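Local coordinates for protein histone-lysine N-methyltransferase SETMAR (Homo sapiens, PDB 3F2K) that joins a histone H3 lysine methyltransferase to a DNA-binding mariner transposase domain, the part described here, and acts in DNA double-strand break repair and restart of stalled replication forks, at residues I34-E39 with L161-Y166; K100-I105 with A137-Q142. All blocks are in the same frame, centred on the assembly; numbering follows the deposited sequence.

Contact 1 (I34-E39 with L161-Y166). With MG (magnesium ion), chain D.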
loop_
_atom_site.group_PDB
_atom_site.type_symbol
_atom_site.label_atom_id
_atom_site.label_comp_id
_atom_site.label_asym_id
_atom_site.label_seq_id
_atom_site.Cartn_x
_atom_site.Cartn_y
_atom_site.Cartn_z
ATOM N N ILE A 34 -0.002 10.823 3.652
ATOM C CA ILE A 34 0.451 9.451 3.250
ATOM C C ILE A 34 -0.090 9.004 1.916
ATOM O O ILE A 34 -1.293 9.152 1.657
ATOM C CB ILE A 34 0.089 8.374 4.324
ATOM C CG1 ILE A 34 0.951 8.563 5.556
ATOM C CG2 ILE A 34 0.436 6.903 3.752
ATOM C CD1 ILE A 34 0.519 7.759 6.791
ATOM N N VAL A 35 0.806 8.500 1.071
ATOM C CA VAL A 35 0.485 7.706 -0.103
ATOM C C VAL A 35 0.988 6.285 0.271
ATOM O O VAL A 35 2.060 6.158 0.787
ATOM C CB VAL A 35 1.266 8.190 -1.344
ATOM C CG1 VAL A 35 1.044 7.234 -2.475
ATOM C CG2 VAL A 35 0.654 9.595 -1.804
ATOM N N THR A 36 0.206 5.271 -0.026
ATOM C CA THR A 36 0.601 3.946 0.313
ATOM C C THR A 36 0.303 2.942 -0.795
ATOM O O THR A 36 -0.643 3.133 -1.639
ATOM C CB THR A 36 -0.071 3.533 1.687
ATOM O OG1 THR A 36 0.644 2.435 2.279
ATOM C CG2 THR A 36 -1.567 3.236 1.564
ATOM N N CYS A 37 0.995 1.808 -0.747
ATOM C CA CYS A 37 0.829 0.839 -1.827
ATOM C C CYS A 37 1.205 -0.532 -1.368
ATOM O O CYS A 37 1.771 -0.678 -0.284
ATOM C CB CYS A 37 1.730 1.225 -2.995
ATOM S SG CYS A 37 3.476 1.012 -2.681
ATOM N N ASP A 38 0.909 -1.500 -2.235
ATOM C CA ASP A 38 1.365 -2.863 -2.098
ATOM C C ASP A 38 1.042 -3.594 -3.388
ATOM O O ASP A 38 0.152 -3.205 -4.189
ATOM C CB ASP A 38 0.711 -3.594 -0.880
ATOM C CG ASP A 38 1.553 -4.811 -0.398
ATOM O OD1 ASP A 38 2.763 -4.851 -0.738
ATOM O OD2 ASP A 38 0.990 -5.661 0.305
ATOM N N GLU A 39 1.716 -4.710 -3.512
ATOM C CA GLU A 39 1.560 -5.636 -4.651
ATOM C C GLU A 39 0.730 -6.823 -4.149
ATOM O O GLU A 39 0.850 -7.282 -2.983
ATOM C CB GLU A 39 2.953 -6.090 -5.130
ATOM C CG GLU A 39 3.809 -5.016 -5.900
ATOM C CD GLU A 39 4.646 -4.109 -4.954
ATOM O OE1 GLU A 39 4.564 -4.264 -3.728
ATOM O OE2 GLU A 39 5.424 -3.290 -5.486
ATOM N N LEU A 161 0.596 -3.716 9.467
ATOM C CA LEU A 161 0.876 -2.267 9.597
ATOM C C LEU A 161 0.927 -1.593 8.199
ATOM O O LEU A 161 1.254 -0.415 8.091
ATOM C CB LEU A 161 2.165 -2.003 10.360
ATOM C CG LEU A 161 2.157 -2.542 11.817
ATOM C CD1 LEU A 161 3.552 -2.192 12.460
ATOM C CD2 LEU A 161 0.977 -2.055 12.676
ATOM N N LEU A 162 0.538 -2.334 7.167
ATOM C CA LEU A 162 0.671 -1.874 5.772
ATOM C C LEU A 162 -0.782 -1.725 5.301
ATOM O O LEU A 162 -1.429 -2.712 5.073
ATOM C CB LEU A 162 1.421 -2.976 4.963
ATOM C CG LEU A 162 1.877 -2.661 3.555
ATOM C CD1 LEU A 162 2.889 -1.467 3.504
ATOM C CD2 LEU A 162 2.468 -3.955 2.916
ATOM N N PRO A 163 -1.317 -0.514 5.209
ATOM C CA PRO A 163 -2.756 -0.422 4.925
ATOM C C PRO A 163 -3.290 -1.060 3.633
ATOM O O PRO A 163 -4.459 -1.465 3.607
ATOM C CB PRO A 163 -3.070 1.099 4.987
ATOM C CG PRO A 163 -1.904 1.671 5.869
ATOM C CD PRO A 163 -0.681 0.819 5.438
ATOM N N THR A 164 -2.487 -1.135 2.560
ATOM C CA THR A 164 -3.013 -1.736 1.375
ATOM C C THR A 164 -3.333 -3.194 1.689
ATOM O O THR A 164 -4.316 -3.743 1.205
ATOM C CB THR A 164 -2.038 -1.657 0.207
ATOM O OG1 THR A 164 -1.680 -0.275 0.044
ATOM C CG2 THR A 164 -2.671 -2.215 -1.092
ATOM N N ASN A 165 -2.488 -3.787 2.520
ATOM C CA ASN A 165 -2.673 -5.195 2.836
ATOM C C ASN A 165 -3.822 -5.425 3.859
ATOM O O ASN A 165 -4.753 -6.197 3.570
ATOM C CB ASN A 165 -1.335 -5.742 3.328
ATOM C CG ASN A 165 -1.251 -7.192 3.124
ATOM O OD1 ASN A 165 -1.733 -7.943 3.944
ATOM N ND2 ASN A 165 -0.657 -7.596 2.009
ATOM N N TYR A 166 -3.796 -4.741 4.999
ATOM C CA TYR A 166 -4.808 -5.001 6.046
ATOM C C TYR A 166 -6.219 -4.439 5.731
ATOM O O TYR A 166 -7.226 -4.936 6.239
ATOM C CB TYR A 166 -4.355 -4.588 7.430
ATOM C CG TYR A 166 -4.241 -3.096 7.713
ATOM C CD1 TYR A 166 -5.409 -2.251 7.731
ATOM C CD2 TYR A 166 -2.999 -2.511 7.960
ATOM C CE1 TYR A 166 -5.297 -0.896 8.061
ATOM C CE2 TYR A 166 -2.871 -1.177 8.283
ATOM C CZ TYR A 166 -4.007 -0.370 8.287
ATOM O OH TYR A 166 -3.802 0.941 8.578
HETATM MG MG MG D . 4.217 -6.429 -0.271
HETATM O O HOH W 1 0.191 -0.130 2.002
HETATM O O HOH W 2 2.856 -7.129 1.315
HETATM O O HOH W 3 5.590 -5.647 -1.744
HETATM O O HOH W 4 3.343 -7.541 -1.738
HETATM O O HOH W 5 5.650 -7.996 0.113
#
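Asp38, on strand 34-43 of the RNase H-like transposase core, faces the first turn of helix 163-176 and joins it to the magnesium site. The metal is bound by Asp38 OD1 at 2.2 Å, by four waters and by Asp130. The other carboxylate oxygen serves the protein: Asn165 ND2 donates to Asp38 OD2 over 3.1 Å, with an N-H...O angle of 164° and the oxygen close to the amide plane. Water 2, a metal ligand, also donates to Asp38 OD2.

Away from the metal, water 1 bridges the segments. It accepts from Thr164 N and donates to Cys37 O and Thr36 OG1, while Leu128 O is a further partner of the Thr36 hydroxyl. Thr164 OG1 is hydrogen-bonded to Trp79.

Carbon contacts close the rest. Thr164 CB rests on Asp38 CB at 3.5 Å, and Leu162, with CG anti to its backbone N (chi1 -171°), lays CD2 against the carboxylate, 3.5 Å from Asp38 OD2, its side chain crossing that of Asp38 at about a right angle.

With one oxygen on the metal and the other gripped by the Asn165 amide and a metal-bound water, the carboxylate is held against rotation.

Contact 2 (K100-I105 with A137-Q142)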
loop_
_atom_site.group_PDB
_atom_site.type_symbol
_atom_site.label_atom_id
_atom_site.label_comp_id
_atom_site.label_asym_id
_atom_site.label_seq_id
_atom_site.Cartn_x
_atom_site.Cartn_y
_atom_site.Cartn_z
ATOM N N LYS A 100 11.352 -0.596 -13.080
ATOM C CA LYS A 100 9.911 -0.586 -13.387
ATOM C C LYS A 100 9.184 0.187 -12.268
ATOM O O LYS A 100 8.253 0.925 -12.538
ATOM C CB LYS A 100 9.418 -2.052 -13.426
ATOM C CG LYS A 100 7.895 -2.237 -13.507
ATOM C CD LYS A 100 7.399 -1.311 -14.575
ATOM C CE LYS A 100 6.387 -1.975 -15.444
ATOM N NZ LYS A 100 5.027 -1.621 -14.926
ATOM N N TYR A 101 9.529 -0.121 -11.026
ATOM C CA TYR A 101 8.821 0.522 -9.869
ATOM C C TYR A 101 9.072 2.023 -9.886
ATOM O O TYR A 101 8.112 2.790 -9.592
ATOM C CB TYR A 101 9.276 -0.092 -8.584
ATOM C CG TYR A 101 8.487 0.243 -7.371
ATOM C CD1 TYR A 101 7.204 -0.310 -7.182
ATOM C CD2 TYR A 101 9.035 1.058 -6.381
ATOM C CE1 TYR A 101 6.495 -0.085 -6.031
ATOM C CE2 TYR A 101 8.301 1.336 -5.180
ATOM C CZ TYR A 101 7.037 0.739 -5.033
ATOM O OH TYR A 101 6.290 0.981 -3.869
ATOM N N ALA A 102 10.289 2.457 -10.254
ATOM C CA ALA A 102 10.556 3.909 -10.425
ATOM C C ALA A 102 9.635 4.611 -11.464
ATOM O O ALA A 102 9.114 5.716 -11.189
ATOM C CB ALA A 102 12.082 4.199 -10.691
ATOM N N GLN A 103 9.415 3.949 -12.609
ATOM C CA GLN A 103 8.533 4.453 -13.664
ATOM C C GLN A 103 7.093 4.481 -13.164
ATOM O O GLN A 103 6.348 5.423 -13.435
ATOM C CB GLN A 103 8.667 3.606 -14.929
ATOM C CG GLN A 103 10.016 3.836 -15.593
ATOM C CD GLN A 103 10.276 5.348 -15.860
ATOM O OE1 GLN A 103 11.297 5.921 -15.420
ATOM N NE2 GLN A 103 9.306 6.006 -16.518
ATOM N N GLU A 104 6.724 3.491 -12.348
ATOM C CA GLU A 104 5.385 3.464 -11.772
ATOM C C GLU A 104 5.153 4.610 -10.794
ATOM O O GLU A 104 4.057 5.204 -10.766
ATOM C CB GLU A 104 5.167 2.114 -11.081
ATOM C CG GLU A 104 4.889 0.971 -12.140
ATOM C CD GLU A 104 3.635 1.173 -13.040
ATOM O OE1 GLU A 104 2.566 1.635 -12.586
ATOM O OE2 GLU A 104 3.706 0.811 -14.246
ATOM N N ILE A 105 6.152 4.898 -9.974
ATOM C CA ILE A 105 6.089 6.032 -8.999
ATOM C C ILE A 105 5.939 7.350 -9.767
ATOM O O ILE A 105 5.115 8.184 -9.424
ATOM C CB ILE A 105 7.363 6.060 -8.169
ATOM C CG1 ILE A 105 7.361 4.912 -7.140
ATOM C CG2 ILE A 105 7.568 7.395 -7.434
ATOM C CD1 ILE A 105 8.764 4.796 -6.452
ATOM N N ALA A 137 15.631 -0.168 -3.596
ATOM C CA ALA A 137 16.830 -0.155 -4.445
ATOM C C ALA A 137 16.833 1.138 -5.285
ATOM O O ALA A 137 15.869 1.899 -5.247
ATOM C CB ALA A 137 16.810 -1.355 -5.348
ATOM N N GLN A 138 17.955 1.390 -5.951
ATOM C CA GLN A 138 18.004 2.382 -7.006
ATOM C C GLN A 138 17.450 1.671 -8.281
ATOM O O GLN A 138 17.700 0.432 -8.499
ATOM C CB GLN A 138 19.462 2.834 -7.192
ATOM C CG GLN A 138 20.063 3.655 -6.076
ATOM C CD GLN A 138 19.333 4.972 -5.767
ATOM O OE1 GLN A 138 18.338 5.340 -6.440
ATOM N NE2 GLN A 138 19.858 5.706 -4.735
ATOM N N PRO A 139 16.806 2.413 -9.178
ATOM C CA PRO A 139 16.663 3.876 -9.087
ATOM C C PRO A 139 15.398 4.385 -8.438
ATOM O O PRO A 139 15.142 5.595 -8.509
ATOM C CB PRO A 139 16.733 4.310 -10.574
ATOM C CG PRO A 139 15.935 3.243 -11.270
ATOM C CD PRO A 139 16.365 1.917 -10.503
ATOM N N THR A 140 14.652 3.479 -7.773
ATOM C CA THR A 140 13.512 3.888 -6.939
ATOM C C THR A 140 13.882 4.983 -5.922
ATOM O O THR A 140 13.134 5.968 -5.784
ATOM C CB THR A 140 12.839 2.640 -6.299
ATOM O OG1 THR A 140 12.180 1.939 -7.347
ATOM C CG2 THR A 140 11.748 3.083 -5.204
ATOM N N LEU A 141 14.969 4.811 -5.156
ATOM C CA LEU A 141 15.302 5.792 -4.149
ATOM C C LEU A 141 15.530 7.177 -4.764
ATOM O O LEU A 141 14.999 8.193 -4.285
ATOM C CB LEU A 141 16.540 5.333 -3.351
ATOM C CG LEU A 141 16.254 4.008 -2.561
ATOM C CD1 LEU A 141 17.477 3.641 -1.837
ATOM C CD2 LEU A 141 15.104 4.324 -1.539
ATOM N N GLN A 142 16.308 7.226 -5.832
ATOM C CA GLN A 142 16.505 8.514 -6.517
ATOM C C GLN A 142 15.185 9.149 -7.049
ATOM O O GLN A 142 15.016 10.350 -6.958
ATOM C CB GLN A 142 17.521 8.380 -7.631
ATOM C CG GLN A 142 17.940 9.814 -8.101
ATOM C CD GLN A 142 18.928 9.791 -9.225
ATOM O OE1 GLN A 142 18.616 9.399 -10.371
ATOM N NE2 GLN A 142 20.125 10.218 -8.920
#
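Thr140 sets its side chain against Tyr101, Ala102 and Ile105 where the start of helix 140-147 packs on helix 98-115, a helix-helix contact on the outer side of the RNase H-like core of the transposase domain. No hydrogen bond links the two segments; they meet by van der Waals packing, partly against backbone, with the chains closest at Ala102 and Thr140, whose CA atoms are 4.6 Å apart.

The two branches of Thr140 do different work. Its hydroxyl lies at the edge of the Tyr101 ring, in the ring plane, with OG1 3.4 Å from Tyr101 CD2. The same oxygen is hydrogen-bonded to Ser98 and to the carbonyl of Pro134, so its polar needs are met beside the aromatic edge. With OG1 beside the backbone N (chi1 -71°), the methyl CG2 is anti to that nitrogen and is carried toward both Tyr101 and Ile105. It comes within 3.6 Å of Tyr101 CD2, and the threonine and tyrosine side chains cross at a slant. Ile105 CD1 reaches Thr140 CG2 at 3.7 Å, the two side chains crossing at about a right angle, and Ile105 also packs against Leu144 and Leu147 further along helix 140-147.

The Tyr101 ring also stacks with that of His135 and touches Cys37 and Glu39 of the central strand. The tyrosine thereby connects this helix pair to the vicinity of the magnesium site; its side chain lies about 8 Å from the magnesium ion.

Pro139, preceded by a cis peptide bond, holds the N-cap position of helix 140-147 and lies at the rim, against Ala102. The small side chain of Ala102 points toward this turn, and Ala102 CB touches Pro139 CG at 4.0 Å.

The centres of the two contacts lie about 17 Å apart, and contact 2 is nested within the chain loop that contact 1 closes. Strand 34-43 comes first, then helix 98-115 and helix 140-147 pack together, and helix 163-176 returns to the strand. Contact 1 sits near the centre of the chain, at the middle strand of the mixed sheet, whereas contact 2 lies about 15 Å from that centre. They nevertheless touch: Glu39 OE2 packs 3.4 Å from Tyr101 CE1. Helix 163-176 lies on the side to which Thr36 and Asp38 point, while helix 98-115 meets Cys37 and Glu39, whose CB bonds point away from it, so the metal-bearing strand is sandwiched between two helices.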